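Side-chain contacts in galactose mutarotase related enzyme (Lactobacillus acidophilus, PDB 3DCD), which probably binds carbohydrate and acts as an isomerase of the aldose 1-epimerase family, although its precise substrate is not established: residues M1-E6 with I91-K96; V48-V53 with F126-K131. All coordinates share one frame; numbering follows the deposited sequence.

Interaction 1 (M1-E6 with I91-K96); sequences MDYTIE and ITFLLK
I91 reaches across to Y3 and I5 with two different branches. Its CG1 arm lies anti to the backbone N (chi1 -175°) and carries CD1 out to Y3, where it meets the root of the aromatic side chain: I91 CD1 stands 3.5 Å from Y3 CB and 3.8 Å from Y3 CG. The two side chains cross at about a right angle, and the methyl comes in obliquely to the phenol ring. The other branch serves I5, methyl to methyl, with I91 CG2 3.8 Å from I5 CG2. I5 CG2 lies anti to its own carbonyl carbon, beside the backbone N, which places that methyl against I91. F93 adds a looser touch: Y3 CD1 lies 4.2 Å from F93 CE1, at the edge of the F93 ring and near its plane. I5 also packs on Y115 and L117 of strand 109-118, while V83 borders both Y3 and F93. The strands run roughly antiparallel, 147° between their directions, with axes 9.3 Å apart at closest approach. They belong to different sheets, and side chains rather than backbone hydrogen bonds fill the interval. Such apolar packing of one antiparallel sheet, here strands 2-6, 10-15 and 20-26, over the face of another is characteristic of the β-sandwich architecture of the galactose mutarotase-like fold.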
HETATM    1  N   MSE A   1       4.173   0.920 -20.066  1.00 19.83           N
HETATM    2  CA  MSE A   1       5.372   0.089 -20.369  1.00 20.94           C
HETATM    3  C   MSE A   1       5.835  -0.643 -19.104  1.00 19.76           C
HETATM    4  O   MSE A   1       5.863  -0.047 -18.033  1.00 19.21           O
HETATM    5  CB  MSE A   1       6.506   0.967 -20.904  1.00 22.01           C
HETATM    6  CG  MSE A   1       7.841   0.238 -21.018  1.00 24.46           C
HETATM    7 SE   MSE A   1       7.739  -1.246 -22.302  1.00 35.22          SE
HETATM    8  CE  MSE A   1       8.981  -2.544 -21.525  1.00 30.92           C
ATOM      9  N   ASP A   2       6.183  -1.922 -19.250  1.00 19.09           N
ATOM     10  CA  ASP A   2       6.694  -2.733 -18.141  1.00 18.53           C
ATOM     11  C   ASP A   2       8.226  -2.757 -18.119  1.00 18.36           C
ATOM     12  O   ASP A   2       8.879  -2.757 -19.173  1.00 18.03           O
ATOM     13  CB  ASP A   2       6.183  -4.170 -18.231  1.00 19.54           C
ATOM     14  CG  ASP A   2       4.688  -4.293 -17.972  1.00 19.88           C
ATOM     15  OD1 ASP A   2       4.059  -3.343 -17.478  1.00 19.83           O
ATOM     16  OD2 ASP A   2       4.137  -5.367 -18.277  1.00 23.61           O
ATOM     17  N   TYR A   3       8.781  -2.791 -16.912  1.00 17.48           N
ATOM     18  CA  TYR A   3      10.223  -2.813 -16.695  1.00 17.20           C
ATOM     19  C   TYR A   3      10.511  -3.896 -15.666  1.00 16.87           C
ATOM     20  O   TYR A   3       9.714  -4.121 -14.752  1.00 16.28           O
ATOM     21  CB  TYR A   3      10.710  -1.453 -16.166  1.00 17.07           C
ATOM     22  CG  TYR A   3      10.533  -0.310 -17.156  1.00 17.34           C
ATOM     23  CD1 TYR A   3       9.336   0.397 -17.231  1.00 17.16           C
ATOM     24  CD2 TYR A   3      11.560   0.051 -18.020  1.00 17.61           C
ATOM     25  CE1 TYR A   3       9.164   1.442 -18.149  1.00 17.38           C
ATOM     26  CE2 TYR A   3      11.399   1.097 -18.940  1.00 18.49           C
ATOM     27  CZ  TYR A   3      10.194   1.779 -18.991  1.00 17.92           C
ATOM     28  OH  TYR A   3      10.038   2.799 -19.894  1.00 20.31           O
ATOM     29  N   THR A   4      11.659  -4.549 -15.820  1.00 16.86           N
ATOM     30  CA  THR A   4      12.070  -5.650 -14.957  1.00 16.54           C
ATOM     31  C   THR A   4      13.299  -5.297 -14.132  1.00 16.10           C
ATOM     32  O   THR A   4      14.237  -4.688 -14.651  1.00 15.03           O
ATOM     33  CB  THR A   4      12.401  -6.881 -15.821  1.00 16.95           C
ATOM     34  OG1 THR A   4      11.201  -7.337 -16.438  1.00 18.39           O
ATOM     35  CG2 THR A   4      13.009  -8.022 -14.976  1.00 18.23           C
ATOM     36  N   ILE A   5      13.251  -5.649 -12.844  1.00 15.47           N
ATOM     37  CA  ILE A   5      14.425  -5.715 -11.977  1.00 15.83           C
ATOM     38  C   ILE A   5      14.465  -7.143 -11.420  1.00 15.93           C
ATOM     39  O   ILE A   5      13.420  -7.745 -11.170  1.00 15.90           O
ATOM     40  CB  ILE A   5      14.453  -4.620 -10.843  1.00 15.24           C
ATOM     41  CG1 ILE A   5      13.260  -4.741  -9.875  1.00 15.97           C
ATOM     42  CG2 ILE A   5      14.518  -3.205 -11.464  1.00 15.48           C
ATOM     43  CD1 ILE A   5      13.366  -3.888  -8.594  1.00 15.66           C
ATOM     44  N   GLU A   6      15.662  -7.695 -11.256  1.00 16.27           N
ATOM     45  CA  GLU A   6      15.777  -9.115 -10.933  1.00 17.14           C
ATOM     46  C   GLU A   6      17.135  -9.501 -10.387  1.00 17.03           C
ATOM     47  O   GLU A   6      18.136  -8.825 -10.622  1.00 16.91           O
ATOM     48  CB  GLU A   6      15.440  -9.987 -12.157  1.00 16.97           C
ATOM     49  CG  GLU A   6      16.430  -9.914 -13.301  1.00 18.07           C
ATOM     50  CD  GLU A   6      16.088 -10.881 -14.427  1.00 19.44           C
ATOM     51  OE1 GLU A   6      16.097 -10.470 -15.605  1.00 21.22           O
ATOM     52  OE2 GLU A   6      15.822 -12.065 -14.141  1.00 23.52           O
ATOM     53  N   ILE A  91      14.992   0.469  -9.748  1.00 15.95           N
ATOM     54  CA  ILE A  91      14.318   1.370 -10.704  1.00 15.71           C
ATOM     55  C   ILE A  91      13.612   2.466  -9.922  1.00 15.32           C
ATOM     56  O   ILE A  91      13.071   2.230  -8.849  1.00 15.11           O
ATOM     57  CB  ILE A  91      13.358   0.591 -11.660  1.00 14.81           C
ATOM     58  CG1 ILE A  91      12.753   1.500 -12.729  1.00 15.04           C
ATOM     59  CG2 ILE A  91      12.265  -0.162 -10.866  1.00 16.63           C
ATOM     60  CD1 ILE A  91      12.247   0.742 -13.933  1.00 14.55           C
ATOM     61  N   THR A  92      13.662   3.682 -10.457  1.00 15.61           N
ATOM     62  CA  THR A  92      13.032   4.814  -9.800  1.00 15.45           C
ATOM     63  C   THR A  92      12.125   5.458 -10.820  1.00 15.04           C
ATOM     64  O   THR A  92      12.564   5.796 -11.905  1.00 15.11           O
ATOM     65  CB  THR A  92      14.079   5.848  -9.289  1.00 16.33           C
ATOM     66  OG1 THR A  92      14.962   5.206  -8.357  1.00 16.58           O
ATOM     67  CG2 THR A  92      13.403   7.053  -8.597  1.00 16.10           C
ATOM     68  N   PHE A  93      10.854   5.573 -10.450  1.00 15.33           N
ATOM     69  CA  PHE A  93       9.845   6.290 -11.209  1.00 15.10           C
ATOM     70  C   PHE A  93       9.626   7.692 -10.628  1.00 14.87           C
ATOM     71  O   PHE A  93       9.601   7.888  -9.413  1.00 14.65           O
ATOM     72  CB  PHE A  93       8.519   5.513 -11.193  1.00 15.32           C
ATOM     73  CG  PHE A  93       8.618   4.133 -11.799  1.00 16.30           C
ATOM     74  CD1 PHE A  93       8.427   3.945 -13.160  1.00 16.14           C
ATOM     75  CD2 PHE A  93       8.899   3.026 -10.990  1.00 15.73           C
ATOM     76  CE1 PHE A  93       8.531   2.662 -13.734  1.00 16.02           C
ATOM     77  CE2 PHE A  93       9.004   1.750 -11.535  1.00 15.32           C
ATOM     78  CZ  PHE A  93       8.814   1.562 -12.910  1.00 17.49           C
ATOM     79  N   LEU A  94       9.455   8.653 -11.524  1.00 14.74           N
ATOM     80  CA  LEU A  94       9.263  10.022 -11.145  1.00 14.62           C
ATOM     81  C   LEU A  94       7.990  10.579 -11.763  1.00 14.62           C
ATOM     82  O   LEU A  94       7.743  10.443 -12.970  1.00 13.65           O
ATOM     83  CB  LEU A  94      10.463  10.850 -11.599  1.00 14.03           C
ATOM     84  CG  LEU A  94      10.415  12.373 -11.512  1.00 15.50           C
ATOM     85  CD1 LEU A  94      10.226  12.893 -10.102  1.00 14.91           C
ATOM     86  CD2 LEU A  94      11.692  12.975 -12.175  1.00 14.74           C
ATOM     87  N   LEU A  95       7.207  11.225 -10.914  1.00 15.23           N
ATOM     88  CA  LEU A  95       6.030  11.971 -11.346  1.00 15.32           C
ATOM     89  C   LEU A  95       6.108  13.400 -10.804  1.00 15.64           C
ATOM     90  O   LEU A  95       6.326  13.607  -9.604  1.00 15.39           O
ATOM     91  CB  LEU A  95       4.744  11.290 -10.863  1.00 15.60           C
ATOM     92  CG  LEU A  95       3.409  12.025 -11.118  1.00 14.85           C
ATOM     93  CD1 LEU A  95       3.075  12.071 -12.628  1.00 16.67           C
ATOM     94  CD2 LEU A  95       2.263  11.407 -10.305  1.00 15.72           C
ATOM     95  N   LYS A  96       5.937  14.369 -11.703  1.00 16.20           N
ATOM     96  CA  LYS A  96       5.844  15.766 -11.323  1.00 17.05           C
ATOM     97  C   LYS A  96       4.407  16.233 -11.506  1.00 16.86           C
ATOM     98  O   LYS A  96       3.624  15.618 -12.241  1.00 16.31           O
ATOM     99  CB  LYS A  96       6.767  16.628 -12.183  1.00 17.37           C
ATOM    100  CG  LYS A  96       8.256  16.341 -11.996  1.00 18.65           C
ATOM    101  CD  LYS A  96       9.109  17.131 -12.967  1.00 18.73           C
ATOM    102  CE  LYS A  96      10.564  16.765 -12.763  1.00 23.26           C
ATOM    103  NZ  LYS A  96      11.476  17.493 -13.676  1.00 24.00           N
TER

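Interaction 2 (V48-V53 with F126-K131); sequences VLFPIV and FSVVNK
V48 meets F126 through a single methyl: V48 CG1 lies 4.1 Å from F126 CE1. With chi1 at 170°, CG1 is anti to the backbone N of V48. The two side chains slide past one another in opposite directions, and the methyl sits obliquely to the ring at CE1. L49, the next residue, adds almost nothing to this contact, but its backbone bonds to G141 and so places this part of the segment alongside strand 136-147. F50 returns to the interface. Its ring is swung anti to the backbone N (chi1 173°) and reaches toward strand 121-130, where F50 CE2 comes to 4.0 Å from V128 CG2, again at an oblique angle to the ring. The F50 ring also has close neighbours of its own: P51, which follows a cis peptide bond, lays its CB 3.8 Å above the ring plane and over the centre, F111 stacks with the ring, and F109 meets it edge-to-face. Around the two pairs, F111 of strand 109-118 touches both V48 and V128, Y115 of the same strand touches V48, W256 packs on F126, and M136 and F138 of strand 136-147 pack on V128. All four residues that touch across the two segments are buried and hydrocarbon at the point of meeting. Two methyl-to-ring contacts at ordinary van der Waals distance give little directional preference, which implies that the pairing rests on shape and exclusion of water, while P51, F111 and F109 probably help to fix the F50 ring.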
ATOM      1  N   VAL A  48      -0.183   2.568  -5.979  1.00 14.89           N
ATOM      2  CA  VAL A  48       0.498   3.554  -5.151  1.00 14.08           C
ATOM      3  C   VAL A  48      -0.567   4.587  -4.793  1.00 14.16           C
ATOM      4  O   VAL A  48      -1.342   5.024  -5.669  1.00 14.43           O
ATOM      5  CB  VAL A  48       1.693   4.153  -5.925  1.00 14.21           C
ATOM      6  CG1 VAL A  48       2.301   5.378  -5.169  1.00 14.88           C
ATOM      7  CG2 VAL A  48       2.764   3.062  -6.177  1.00 12.93           C
ATOM      8  N   LEU A  49      -0.634   4.946  -3.507  1.00 14.46           N
ATOM      9  CA  LEU A  49      -1.660   5.874  -3.006  1.00 15.50           C
ATOM     10  C   LEU A  49      -1.007   7.233  -2.699  1.00 15.37           C
ATOM     11  O   LEU A  49      -0.136   7.323  -1.843  1.00 15.18           O
ATOM     12  CB  LEU A  49      -2.346   5.298  -1.754  1.00 15.02           C
ATOM     13  CG  LEU A  49      -2.551   3.768  -1.690  1.00 16.06           C
ATOM     14  CD1 LEU A  49      -3.070   3.317  -0.332  1.00 17.32           C
ATOM     15  CD2 LEU A  49      -3.482   3.283  -2.847  1.00 14.93           C
ATOM     16  N   PHE A  50      -1.427   8.260  -3.430  1.00 15.35           N
ATOM     17  CA  PHE A  50      -0.849   9.608  -3.363  1.00 15.66           C
ATOM     18  C   PHE A  50      -1.686  10.540  -4.240  1.00 15.26           C
ATOM     19  O   PHE A  50      -2.055  10.162  -5.363  1.00 14.72           O
ATOM     20  CB  PHE A  50       0.604   9.598  -3.858  1.00 15.06           C
ATOM     21  CG  PHE A  50       1.226  10.968  -3.983  1.00 16.09           C
ATOM     22  CD1 PHE A  50       1.128  11.686  -5.169  1.00 15.99           C
ATOM     23  CD2 PHE A  50       1.928  11.535  -2.916  1.00 15.28           C
ATOM     24  CE1 PHE A  50       1.712  12.956  -5.302  1.00 15.88           C
ATOM     25  CE2 PHE A  50       2.513  12.799  -3.047  1.00 14.50           C
ATOM     26  CZ  PHE A  50       2.401  13.508  -4.234  1.00 14.51           C
ATOM     27  N   PRO A  51      -1.939  11.786  -3.776  1.00 15.23           N
ATOM     28  CA  PRO A  51      -1.514  12.476  -2.552  1.00 15.37           C
ATOM     29  C   PRO A  51      -2.464  12.382  -1.372  1.00 15.66           C
ATOM     30  O   PRO A  51      -2.357  13.200  -0.439  1.00 15.84           O
ATOM     31  CB  PRO A  51      -1.408  13.924  -3.015  1.00 15.39           C
ATOM     32  CG  PRO A  51      -2.580  14.054  -3.946  1.00 15.53           C
ATOM     33  CD  PRO A  51      -2.670  12.708  -4.663  1.00 14.95           C
ATOM     34  N   ILE A  52      -3.386  11.417  -1.420  1.00 15.47           N
ATOM     35  CA  ILE A  52      -4.169  11.024  -0.239  1.00 15.45           C
ATOM     36  C   ILE A  52      -4.215   9.513  -0.168  1.00 15.84           C
ATOM     37  O   ILE A  52      -4.041   8.835  -1.183  1.00 16.03           O
ATOM     38  CB  ILE A  52      -5.630  11.574  -0.250  1.00 15.69           C
ATOM     39  CG1 ILE A  52      -6.428  11.063  -1.467  1.00 16.11           C
ATOM     40  CG2 ILE A  52      -5.641  13.116  -0.149  1.00 15.44           C
ATOM     41  CD1 ILE A  52      -7.900  11.489  -1.453  1.00 14.38           C
ATOM     42  N   VAL A  53      -4.427   9.001   1.046  1.00 15.70           N
ATOM     43  CA  VAL A  53      -4.705   7.600   1.286  1.00 15.33           C
ATOM     44  C   VAL A  53      -6.177   7.538   1.672  1.00 16.10           C
ATOM     45  O   VAL A  53      -6.629   8.324   2.501  1.00 15.63           O
ATOM     46  CB  VAL A  53      -3.859   7.053   2.461  1.00 15.39           C
ATOM     47  CG1 VAL A  53      -4.360   5.673   2.863  1.00 14.55           C
ATOM     48  CG2 VAL A  53      -2.391   7.011   2.096  1.00 13.98           C
ATOM     49  N   PHE A 126       9.302   5.701  -0.971  1.00 14.74           N
ATOM     50  CA  PHE A 126       8.675   6.946  -1.409  1.00 15.46           C
ATOM     51  C   PHE A 126       9.556   8.153  -1.077  1.00 15.54           C
ATOM     52  O   PHE A 126      10.115   8.247   0.016  1.00 15.90           O
ATOM     53  CB  PHE A 126       7.331   7.128  -0.706  1.00 14.65           C
ATOM     54  CG  PHE A 126       6.367   5.987  -0.930  1.00 14.74           C
ATOM     55  CD1 PHE A 126       6.088   5.531  -2.235  1.00 15.39           C
ATOM     56  CD2 PHE A 126       5.752   5.371   0.151  1.00 13.41           C
ATOM     57  CE1 PHE A 126       5.186   4.461  -2.439  1.00 15.82           C
ATOM     58  CE2 PHE A 126       4.840   4.311  -0.041  1.00 14.73           C
ATOM     59  CZ  PHE A 126       4.555   3.870  -1.337  1.00 14.46           C
ATOM     60  N   SER A 127       9.645   9.078  -2.022  1.00 15.87           N
ATOM     61  CA  SER A 127      10.278  10.347  -1.804  1.00 16.18           C
ATOM     62  C   SER A 127       9.370  11.416  -2.376  1.00 16.12           C
ATOM     63  O   SER A 127       8.999  11.355  -3.546  1.00 15.22           O
ATOM     64  CB  SER A 127      11.635  10.383  -2.491  1.00 16.73           C
ATOM     65  OG  SER A 127      12.112  11.710  -2.588  1.00 18.37           O
ATOM     66  N   VAL A 128       9.010  12.389  -1.540  1.00 16.49           N
ATOM     67  CA  VAL A 128       8.206  13.540  -1.987  1.00 16.33           C
ATOM     68  C   VAL A 128       9.008  14.828  -1.737  1.00 16.54           C
ATOM     69  O   VAL A 128       9.448  15.066  -0.621  1.00 16.54           O
ATOM     70  CB  VAL A 128       6.856  13.593  -1.221  1.00 16.81           C
ATOM     71  CG1 VAL A 128       5.996  14.754  -1.677  1.00 16.95           C
ATOM     72  CG2 VAL A 128       6.077  12.274  -1.408  1.00 16.96           C
ATOM     73  N   VAL A 129       9.193  15.638  -2.774  1.00 16.32           N
ATOM     74  CA  VAL A 129       9.818  16.952  -2.635  1.00 16.77           C
ATOM     75  C   VAL A 129       8.781  18.026  -2.914  1.00 16.70           C
ATOM     76  O   VAL A 129       8.169  18.031  -3.982  1.00 16.75           O
ATOM     77  CB  VAL A 129      11.028  17.115  -3.592  1.00 17.06           C
ATOM     78  CG1 VAL A 129      11.665  18.508  -3.449  1.00 16.68           C
ATOM     79  CG2 VAL A 129      12.065  16.005  -3.317  1.00 17.27           C
ATOM     80  N   ASN A 130       8.576  18.921  -1.951  1.00 16.30           N
ATOM     81  CA  ASN A 130       7.661  20.039  -2.136  1.00 16.48           C
ATOM     82  C   ASN A 130       8.341  21.138  -2.946  1.00 17.01           C
ATOM     83  O   ASN A 130       9.379  21.665  -2.518  1.00 16.82           O
ATOM     84  CB  ASN A 130       7.196  20.560  -0.781  1.00 16.58           C
ATOM     85  CG  ASN A 130       6.228  21.729  -0.903  1.00 17.03           C
ATOM     86  OD1 ASN A 130       5.699  22.000  -1.982  1.00 16.18           O
ATOM     87  ND2 ASN A 130       5.988  22.424   0.214  1.00 16.01           N
ATOM     88  N   LYS A 131       7.769  21.439  -4.116  1.00 16.67           N
ATOM     89  CA  LYS A 131       8.257  22.461  -5.045  1.00 18.06           C
ATOM     90  C   LYS A 131       7.361  23.702  -5.049  1.00 18.21           C
ATOM     91  O   LYS A 131       7.492  24.568  -5.900  1.00 17.61           O
ATOM     92  CB  LYS A 131       8.317  21.883  -6.463  1.00 18.14           C
ATOM     93  CG  LYS A 131       9.372  20.797  -6.652  1.00 19.99           C
ATOM     94  CD  LYS A 131      10.768  21.334  -6.353  1.00 23.54           C
ATOM     95  CE  LYS A 131      11.837  20.299  -6.669  1.00 25.57           C
ATOM     96  NZ  LYS A 131      13.216  20.875  -6.567  1.00 27.71           N
TER

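From the N terminus, strand 2-6 meets residues 91-96 after 84 intervening residues, closing interaction 1. Inside that span the chain passes 48-53, whose partner 126-131 comes only after strand 90-96, so the two loops cross rather than nest. Both contacts end on the same nine-stranded sheet, on strands 90-96 and 121-130, with strand 109-118 lying between them. Y115 of that strand touches side chains of both contacts. Interaction 1 ties in the N-terminal three-stranded sheet, interaction 2 the sheet containing strands 48-49 and 136-147. Their centres lie 16 Å apart and their nearest atoms about 5 Å.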